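Local coordinates for DNA/pantothenate metabolism flavoprotein (Streptomyces sparsogenes DSM 40356, PDB 7CFU) that binds flavin mononucleotide and, as an FMN-dependent cysteine decarboxylase, probably carries out the oxidative decarboxylation of a cysteine residue in a biosynthetic pathway, at residues V22-G27 against V48-I53; D100-L105 against C133-A138. One frame throughout, in Å; residues are numbered along the deposited sequence.

Contact 1 of 2, residues V22-G27 against V48-I53; sequences VRLLWG and VGVQEI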
ATOM      1  N   VAL A  22       9.894  36.950 -23.539  1.00 54.68           N
ATOM      2  CA  VAL A  22       9.646  35.737 -24.307  1.00 53.24           C
ATOM      3  C   VAL A  22       9.393  34.586 -23.343  1.00 48.66           C
ATOM      4  O   VAL A  22      10.186  34.335 -22.424  1.00 53.29           O
ATOM      5  CB  VAL A  22      10.825  35.435 -25.245  1.00 55.52           C
ATOM      6  CG1 VAL A  22      10.603  34.118 -25.982  1.00 48.57           C
ATOM      7  CG2 VAL A  22      11.023  36.567 -26.237  1.00 55.77           C
ATOM      8  N   ARG A  23       8.276  33.890 -23.535  1.00 44.58           N
ATOM      9  CA  ARG A  23       7.903  32.774 -22.671  1.00 43.90           C
ATOM     10  C   ARG A  23       8.501  31.495 -23.249  1.00 45.22           C
ATOM     11  O   ARG A  23       8.100  31.038 -24.328  1.00 40.54           O
ATOM     12  CB  ARG A  23       6.388  32.688 -22.538  1.00 46.12           C
ATOM     13  CG  ARG A  23       5.806  33.912 -21.846  1.00 47.99           C
ATOM     14  CD  ARG A  23       4.295  33.957 -21.852  1.00 44.00           C
ATOM     15  NE  ARG A  23       3.718  33.934 -23.190  1.00 47.69           N
ATOM     16  CZ  ARG A  23       2.411  33.998 -23.435  1.00 58.56           C
ATOM     17  NH1 ARG A  23       1.550  34.101 -22.426  1.00 53.15           N
ATOM     18  NH2 ARG A  23       1.962  33.962 -24.688  1.00 57.80           N
ATOM     19  N   LEU A  24       9.477  30.928 -22.545  1.00 40.96           N
ATOM     20  CA  LEU A  24      10.198  29.756 -23.023  1.00 42.67           C
ATOM     21  C   LEU A  24       9.653  28.504 -22.343  1.00 37.81           C
ATOM     22  O   LEU A  24       9.741  28.370 -21.118  1.00 39.26           O
ATOM     23  CB  LEU A  24      11.697  29.907 -22.762  1.00 41.71           C
ATOM     24  CG  LEU A  24      12.593  28.704 -23.024  1.00 36.94           C
ATOM     25  CD1 LEU A  24      12.527  28.318 -24.489  1.00 42.82           C
ATOM     26  CD2 LEU A  24      14.015  29.043 -22.638  1.00 40.88           C
ATOM     27  N   LEU A  25       9.086  27.597 -23.137  1.00 42.35           N
ATOM     28  CA  LEU A  25       8.680  26.279 -22.665  1.00 38.04           C
ATOM     29  C   LEU A  25       9.773  25.276 -23.012  1.00 30.89           C
ATOM     30  O   LEU A  25      10.189  25.180 -24.171  1.00 40.85           O
ATOM     31  CB  LEU A  25       7.344  25.859 -23.279  1.00 34.44           C
ATOM     32  CG  LEU A  25       6.730  24.561 -22.748  1.00 39.22           C
ATOM     33  CD1 LEU A  25       6.472  24.635 -21.256  1.00 36.47           C
ATOM     34  CD2 LEU A  25       5.452  24.248 -23.499  1.00 34.55           C
ATOM     35  N   TRP A  26      10.213  24.515 -22.016  1.00 31.16           N
ATOM     36  CA  TRP A  26      11.422  23.699 -22.103  1.00 34.65           C
ATOM     37  C   TRP A  26      11.098  22.251 -21.740  1.00 38.32           C
ATOM     38  O   TRP A  26      10.830  21.947 -20.574  1.00 36.81           O
ATOM     39  CB  TRP A  26      12.488  24.285 -21.181  1.00 32.88           C
ATOM     40  CG  TRP A  26      13.791  23.584 -21.131  1.00 35.13           C
ATOM     41  CD1 TRP A  26      14.180  22.493 -21.853  1.00 36.85           C
ATOM     42  CD2 TRP A  26      14.892  23.919 -20.280  1.00 37.95           C
ATOM     43  NE1 TRP A  26      15.460  22.125 -21.496  1.00 36.16           N
ATOM     44  CE2 TRP A  26      15.920  22.991 -20.541  1.00 33.42           C
ATOM     45  CE3 TRP A  26      15.111  24.921 -19.333  1.00 34.79           C
ATOM     46  CZ2 TRP A  26      17.145  23.035 -19.888  1.00 34.85           C
ATOM     47  CZ3 TRP A  26      16.328  24.963 -18.686  1.00 38.73           C
ATOM     48  CH2 TRP A  26      17.330  24.027 -18.966  1.00 41.14           C
ATOM     49  N   GLY A  27      11.137  21.356 -22.727  1.00 35.93           N
ATOM     50  CA  GLY A  27      10.904  19.934 -22.481  1.00 33.53           C
ATOM     51  C   GLY A  27      12.194  19.163 -22.243  1.00 34.39           C
ATOM     52  O   GLY A  27      13.184  19.355 -22.945  1.00 35.06           O
ATOM     53  N   VAL A  48      21.428  35.076 -21.467  1.00 59.08           N
ATOM     54  CA  VAL A  48      20.456  35.470 -22.484  1.00 58.55           C
ATOM     55  C   VAL A  48      19.425  36.443 -21.931  1.00 53.67           C
ATOM     56  O   VAL A  48      18.919  37.298 -22.667  1.00 62.28           O
ATOM     57  CB  VAL A  48      19.783  34.220 -23.071  1.00 54.16           C
ATOM     58  CG1 VAL A  48      18.861  34.594 -24.214  1.00 56.86           C
ATOM     59  CG2 VAL A  48      20.831  33.236 -23.525  1.00 55.63           C
ATOM     60  N   GLY A  49      19.094  36.340 -20.647  1.00 54.98           N
ATOM     61  CA  GLY A  49      18.131  37.234 -20.039  1.00 56.43           C
ATOM     62  C   GLY A  49      16.685  36.787 -20.089  1.00 69.58           C
ATOM     63  O   GLY A  49      15.793  37.616 -19.877  1.00 76.44           O
ATOM     64  N   VAL A  50      16.419  35.505 -20.352  1.00 65.81           N
ATOM     65  CA  VAL A  50      15.047  35.013 -20.328  1.00 60.02           C
ATOM     66  C   VAL A  50      14.549  34.978 -18.890  1.00 55.84           C
ATOM     67  O   VAL A  50      15.283  34.603 -17.966  1.00 57.00           O
ATOM     68  CB  VAL A  50      14.944  33.623 -20.980  1.00 55.66           C
ATOM     69  CG1 VAL A  50      13.488  33.207 -21.083  1.00 50.85           C
ATOM     70  CG2 VAL A  50      15.611  33.623 -22.343  1.00 57.27           C
ATOM     71  N   GLN A  51      13.300  35.389 -18.689  1.00 57.76           N
ATOM     72  CA  GLN A  51      12.736  35.475 -17.348  1.00 66.90           C
ATOM     73  C   GLN A  51      11.662  34.444 -17.039  1.00 61.40           C
ATOM     74  O   GLN A  51      11.649  33.909 -15.933  1.00 66.59           O
ATOM     75  CB  GLN A  51      12.185  36.887 -17.111  1.00 70.65           C
ATOM     76  CG  GLN A  51      13.288  37.934 -17.107  1.00 79.54           C
ATOM     77  CD  GLN A  51      12.793  39.323 -16.773  1.00 86.48           C
ATOM     78  OE1 GLN A  51      11.598  39.543 -16.562  1.00 85.16           O
ATOM     79  NE2 GLN A  51      13.713  40.281 -16.744  1.00 86.39           N
ATOM     80  N   GLU A  52      10.760  34.128 -17.967  1.00 58.92           N
ATOM     81  CA  GLU A  52       9.692  33.163 -17.702  1.00 61.51           C
ATOM     82  C   GLU A  52      10.036  31.852 -18.410  1.00 53.69           C
ATOM     83  O   GLU A  52       9.999  31.775 -19.644  1.00 57.94           O
ATOM     84  CB  GLU A  52       8.325  33.676 -18.151  1.00 65.23           C
ATOM     85  CG  GLU A  52       7.814  34.886 -17.383  1.00 70.94           C
ATOM     86  CD  GLU A  52       6.430  35.327 -17.848  1.00 82.19           C
ATOM     87  OE1 GLU A  52       5.882  34.727 -18.799  1.00 84.58           O
ATOM     88  OE2 GLU A  52       5.896  36.298 -17.276  1.00 92.74           O
ATOM     89  N   ILE A  53      10.390  30.833 -17.629  1.00 43.90           N
ATOM     90  CA  ILE A  53      10.758  29.519 -18.143  1.00 45.10           C
ATOM     91  C   ILE A  53       9.931  28.475 -17.406  1.00 49.55           C
ATOM     92  O   ILE A  53       9.973  28.413 -16.175  1.00 50.54           O
ATOM     93  CB  ILE A  53      12.260  29.238 -17.969  1.00 46.96           C
ATOM     94  CG1 ILE A  53      13.099  30.296 -18.684  1.00 46.91           C
ATOM     95  CG2 ILE A  53      12.608  27.833 -18.459  1.00 44.31           C
ATOM     96  CD1 ILE A  53      14.574  30.157 -18.423  1.00 48.45           C
TER
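Leu24 and Ile53 face each other across the first parallel strand pair of a Rossmann-like flavoprotein domain, where strand 23-28, helix 37-48 and strand 52-57 form a beta-alpha-beta unit. Their side chains project from the same face of the sheet, Leu24 CD2 coming within 4.2 Å of Ile53 CG1. The leucine branch is placed by chi1 of 172°, which sets CG trans to the backbone N and carries the methyls over the face that helix 37-48 covers through Leu44.

Trp26 and, from the loop before the strand, Val50 flank this pair. Val50 turns its CG1 methyl to the first strand, 4.1 Å from Leu24 CB, and Leu195 of helix 187-199 packs on it as well. Trp26 meets Ile53 with the benzo edge of its indole: the Ile53 CG2 methyl lies in the ring plane, 3.9 Å from Trp26 CE3. At the pyrrole edge a hydrogen bond from NE1 to the carbonyl of Leu105 limits rotation of the ring, while the benzo margin only packs against the methyl.

On the other face Arg23 and Glu52 run alongside each other in the same direction without forming a salt bridge. Their planar ends are turned 47° apart. Arg23 NE stays 5.0 Å from Glu52 OE1. The carboxylate instead touches the aliphatic part of the arginine, where Glu52 OE1 lies 3.2 Å from Arg23 CG. Arg23 NE is engaged by Asp100 in a salt bridge, and Trp98 adds a cation-pi contact. Opposite charge may still favour the pairing weakly.

The backbone hydrogen bond between the two segments runs from Leu24 N to Glu52 O, 3.1 Å and 167°, reinforced by a CA-H...O contact from Ile53 CA to Leu24 O at 3.3 Å.

Contact 2 of 2, residues D100-L105 against C133-A138; sequences DVLVIL and CPTVIA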
ATOM      1  N   ASP A 100       6.089  30.882 -26.118  1.00 41.09           N
ATOM      2  CA  ASP A 100       6.541  31.686 -27.250  1.00 44.51           C
ATOM      3  C   ASP A 100       7.661  30.993 -28.003  1.00 37.18           C
ATOM      4  O   ASP A 100       7.798  31.183 -29.215  1.00 45.25           O
ATOM      5  CB  ASP A 100       7.011  33.071 -26.783  1.00 45.12           C
ATOM      6  CG  ASP A 100       5.903  33.878 -26.126  1.00 45.88           C
ATOM      7  OD1 ASP A 100       4.748  33.856 -26.622  1.00 45.61           O
ATOM      8  OD2 ASP A 100       6.192  34.526 -25.099  1.00 46.17           O
ATOM      9  N   VAL A 101       8.474  30.217 -27.288  1.00 41.90           N
ATOM     10  CA  VAL A 101       9.490  29.341 -27.857  1.00 43.42           C
ATOM     11  C   VAL A 101       9.368  27.989 -27.164  1.00 40.61           C
ATOM     12  O   VAL A 101       9.075  27.924 -25.964  1.00 36.78           O
ATOM     13  CB  VAL A 101      10.914  29.920 -27.673  1.00 48.80           C
ATOM     14  CG1 VAL A 101      11.978  28.902 -28.082  1.00 42.40           C
ATOM     15  CG2 VAL A 101      11.083  31.204 -28.459  1.00 42.52           C
ATOM     16  N   LEU A 102       9.554  26.910 -27.923  1.00 36.18           N
ATOM     17  CA  LEU A 102       9.576  25.553 -27.387  1.00 35.47           C
ATOM     18  C   LEU A 102      10.959  24.965 -27.625  1.00 38.11           C
ATOM     19  O   LEU A 102      11.421  24.896 -28.772  1.00 37.05           O
ATOM     20  CB  LEU A 102       8.498  24.677 -28.036  1.00 33.32           C
ATOM     21  CG  LEU A 102       8.503  23.176 -27.696  1.00 36.54           C
ATOM     22  CD1 LEU A 102       8.360  22.929 -26.200  1.00 31.37           C
ATOM     23  CD2 LEU A 102       7.418  22.420 -28.471  1.00 30.16           C
ATOM     24  N   VAL A 103      11.614  24.536 -26.553  1.00 38.05           N
ATOM     25  CA  VAL A 103      12.924  23.902 -26.636  1.00 35.68           C
ATOM     26  C   VAL A 103      12.827  22.518 -26.011  1.00 37.06           C
ATOM     27  O   VAL A 103      12.411  22.379 -24.855  1.00 36.62           O
ATOM     28  CB  VAL A 103      14.005  24.737 -25.928  1.00 42.82           C
ATOM     29  CG1 VAL A 103      15.303  23.944 -25.832  1.00 41.67           C
ATOM     30  CG2 VAL A 103      14.219  26.064 -26.654  1.00 45.37           C
ATOM     31  N   ILE A 104      13.237  21.503 -26.763  1.00 33.74           N
ATOM     32  CA  ILE A 104      13.348  20.140 -26.269  1.00 30.33           C
ATOM     33  C   ILE A 104      14.833  19.856 -26.093  1.00 37.00           C
ATOM     34  O   ILE A 104      15.565  19.691 -27.079  1.00 30.08           O
ATOM     35  CB  ILE A 104      12.693  19.138 -27.226  1.00 29.89           C
ATOM     36  CG1 ILE A 104      11.341  19.659 -27.707  1.00 33.63           C
ATOM     37  CG2 ILE A 104      12.535  17.784 -26.557  1.00 29.00           C
ATOM     38  CD1 ILE A 104      10.334  19.811 -26.604  1.00 36.77           C
ATOM     39  N   LEU A 105      15.288  19.805 -24.840  1.00 31.66           N
ATOM     40  CA  LEU A 105      16.718  19.698 -24.576  1.00 35.19           C
ATOM     41  C   LEU A 105      16.952  19.074 -23.206  1.00 31.11           C
ATOM     42  O   LEU A 105      16.614  19.684 -22.185  1.00 33.38           O
ATOM     43  CB  LEU A 105      17.374  21.088 -24.646  1.00 34.89           C
ATOM     44  CG  LEU A 105      18.899  21.242 -24.565  1.00 33.85           C
ATOM     45  CD1 LEU A 105      19.301  22.589 -25.159  1.00 38.27           C
ATOM     46  CD2 LEU A 105      19.460  21.097 -23.144  1.00 30.39           C
ATOM     47  N   CYS A 133       4.817  27.731 -32.200  1.00 43.42           N
ATOM     48  CA  CYS A 133       5.866  28.696 -31.914  1.00 42.75           C
ATOM     49  C   CYS A 133       7.180  28.152 -32.461  1.00 43.30           C
ATOM     50  O   CYS A 133       7.267  26.965 -32.790  1.00 42.40           O
ATOM     51  CB  CYS A 133       5.963  28.957 -30.404  1.00 37.47           C
ATOM     52  SG  CYS A 133       6.416  27.489 -29.458  1.00 40.19           S
ATOM     53  N   PRO A 134       8.205  28.997 -32.601  1.00 46.78           N
ATOM     54  CA  PRO A 134       9.531  28.479 -32.975  1.00 42.87           C
ATOM     55  C   PRO A 134       9.972  27.390 -32.006  1.00 43.04           C
ATOM     56  O   PRO A 134       9.905  27.556 -30.784  1.00 38.85           O
ATOM     57  CB  PRO A 134      10.437  29.712 -32.879  1.00 43.79           C
ATOM     58  CG  PRO A 134       9.521  30.878 -33.087  1.00 42.82           C
ATOM     59  CD  PRO A 134       8.194  30.470 -32.492  1.00 45.05           C
ATOM     60  N   THR A 135      10.451  26.277 -32.560  1.00 41.42           N
ATOM     61  CA  THR A 135      10.783  25.094 -31.776  1.00 40.65           C
ATOM     62  C   THR A 135      12.182  24.604 -32.116  1.00 35.83           C
ATOM     63  O   THR A 135      12.509  24.407 -33.292  1.00 42.02           O
ATOM     64  CB  THR A 135       9.757  23.978 -32.020  1.00 39.77           C
ATOM     65  OG1 THR A 135       8.445  24.464 -31.705  1.00 45.56           O
ATOM     66  CG2 THR A 135      10.062  22.760 -31.146  1.00 38.83           C
ATOM     67  N   VAL A 136      12.985  24.377 -31.083  1.00 36.31           N
ATOM     68  CA  VAL A 136      14.334  23.841 -31.209  1.00 32.58           C
ATOM     69  C   VAL A 136      14.384  22.485 -30.516  1.00 40.53           C
ATOM     70  O   VAL A 136      13.999  22.370 -29.348  1.00 36.97           O
ATOM     71  CB  VAL A 136      15.372  24.800 -30.597  1.00 43.20           C
ATOM     72  CG1 VAL A 136      16.760  24.177 -30.628  1.00 36.06           C
ATOM     73  CG2 VAL A 136      15.337  26.163 -31.311  1.00 39.63           C
ATOM     74  N   ILE A 137      14.885  21.474 -31.226  1.00 32.89           N
ATOM     75  CA  ILE A 137      15.029  20.113 -30.714  1.00 32.36           C
ATOM     76  C   ILE A 137      16.511  19.765 -30.725  1.00 35.21           C
ATOM     77  O   ILE A 137      17.158  19.813 -31.782  1.00 29.74           O
ATOM     78  CB  ILE A 137      14.217  19.102 -31.549  1.00 29.54           C
ATOM     79  CG1 ILE A 137      12.740  19.488 -31.563  1.00 28.76           C
ATOM     80  CG2 ILE A 137      14.428  17.676 -31.081  1.00 30.15           C
ATOM     81  CD1 ILE A 137      11.921  18.678 -32.543  1.00 30.24           C
ATOM     82  N   ALA A 138      17.044  19.398 -29.560  1.00 28.61           N
ATOM     83  CA  ALA A 138      18.464  19.091 -29.389  1.00 34.54           C
ATOM     84  C   ALA A 138      18.602  17.644 -28.931  1.00 37.64           C
ATOM     85  O   ALA A 138      18.733  17.371 -27.725  1.00 38.12           O
ATOM     86  CB  ALA A 138      19.128  20.048 -28.402  1.00 32.11           C
TER
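Leu102 and Thr135 start a ladder of parallel pairing in which Val103 matches Val136 and Ile104 matches Ile137, the short strand axes lying 4.7 Å apart and only 5° from parallel. These are neighbouring strands in the interior of the five-stranded parallel sheet of the Rossmann-like flavoprotein domain.

Four backbone hydrogen bonds stitch the pair. Leu102 N donates to Pro134 O and Ile104 N to Val136 O, while in return Val136 N reaches Leu102 O and Ala138 N reaches Ile104 O. All are near-straight, 159° or more at the hydrogen. CA-H...O contacts supplement them, the shortest from Thr135 CA to Leu102 O at 3.1 Å.

Apolar packing follows the register. Leu102 and Thr135 lie alongside each other, with Leu102 CD2 3.8 Å from the Thr135 CG2 methyl. Ile104 and Ile137 do likewise on the same face, their CG1 atoms 4.1 Å apart. Val103 and Val136 occupy the other face, and at the far end Leu105 CG rests 4.0 Å from Ala138 CB.

Polar and sulfur contacts gather at the entry to the ladder. Chi1 of 63° places Cys133 SG between its own backbone N and carbonyl carbon, where it approaches Leu102 N to 3.5 Å. Thr135 OG1 folds back to donate to Cys133 O at 3.0 Å, approaching from above the carbonyl plane and tying Thr135 to the loop residue two places before it.

Phe111 of helix 109-117 covers Ile104 and Ile137, whereas Val101 and Pro134 meet helix 187-199; strand 101-107 also pairs along its other edge with strand 23-28.

Both contacts belong to one parallel sheet, in which strands 23-28 and 101-107 are neighbours: contact 1 joins the former to strand 52-57, at the sheet's edge within this chain, contact 2 the latter to 135-139. Gly27 N probably bonds to Val103 O at 2.7 Å, linking them directly. Both are mainly buried, but contact 1 reaches the surface at Glu52. The centre of contact 2 is about 6 Å from the chain centre, that of contact 1 about 11 Å. Contact 2 has the fuller ladder, burying 498 Å² against 317 Å², and relies chiefly on backbone bonds and aliphatic packing; contact 1 combines an apolar face with a charged one. The side chain of Ile104 is about 8 Å, that of Trp26 about 12 Å, from a bound FMN.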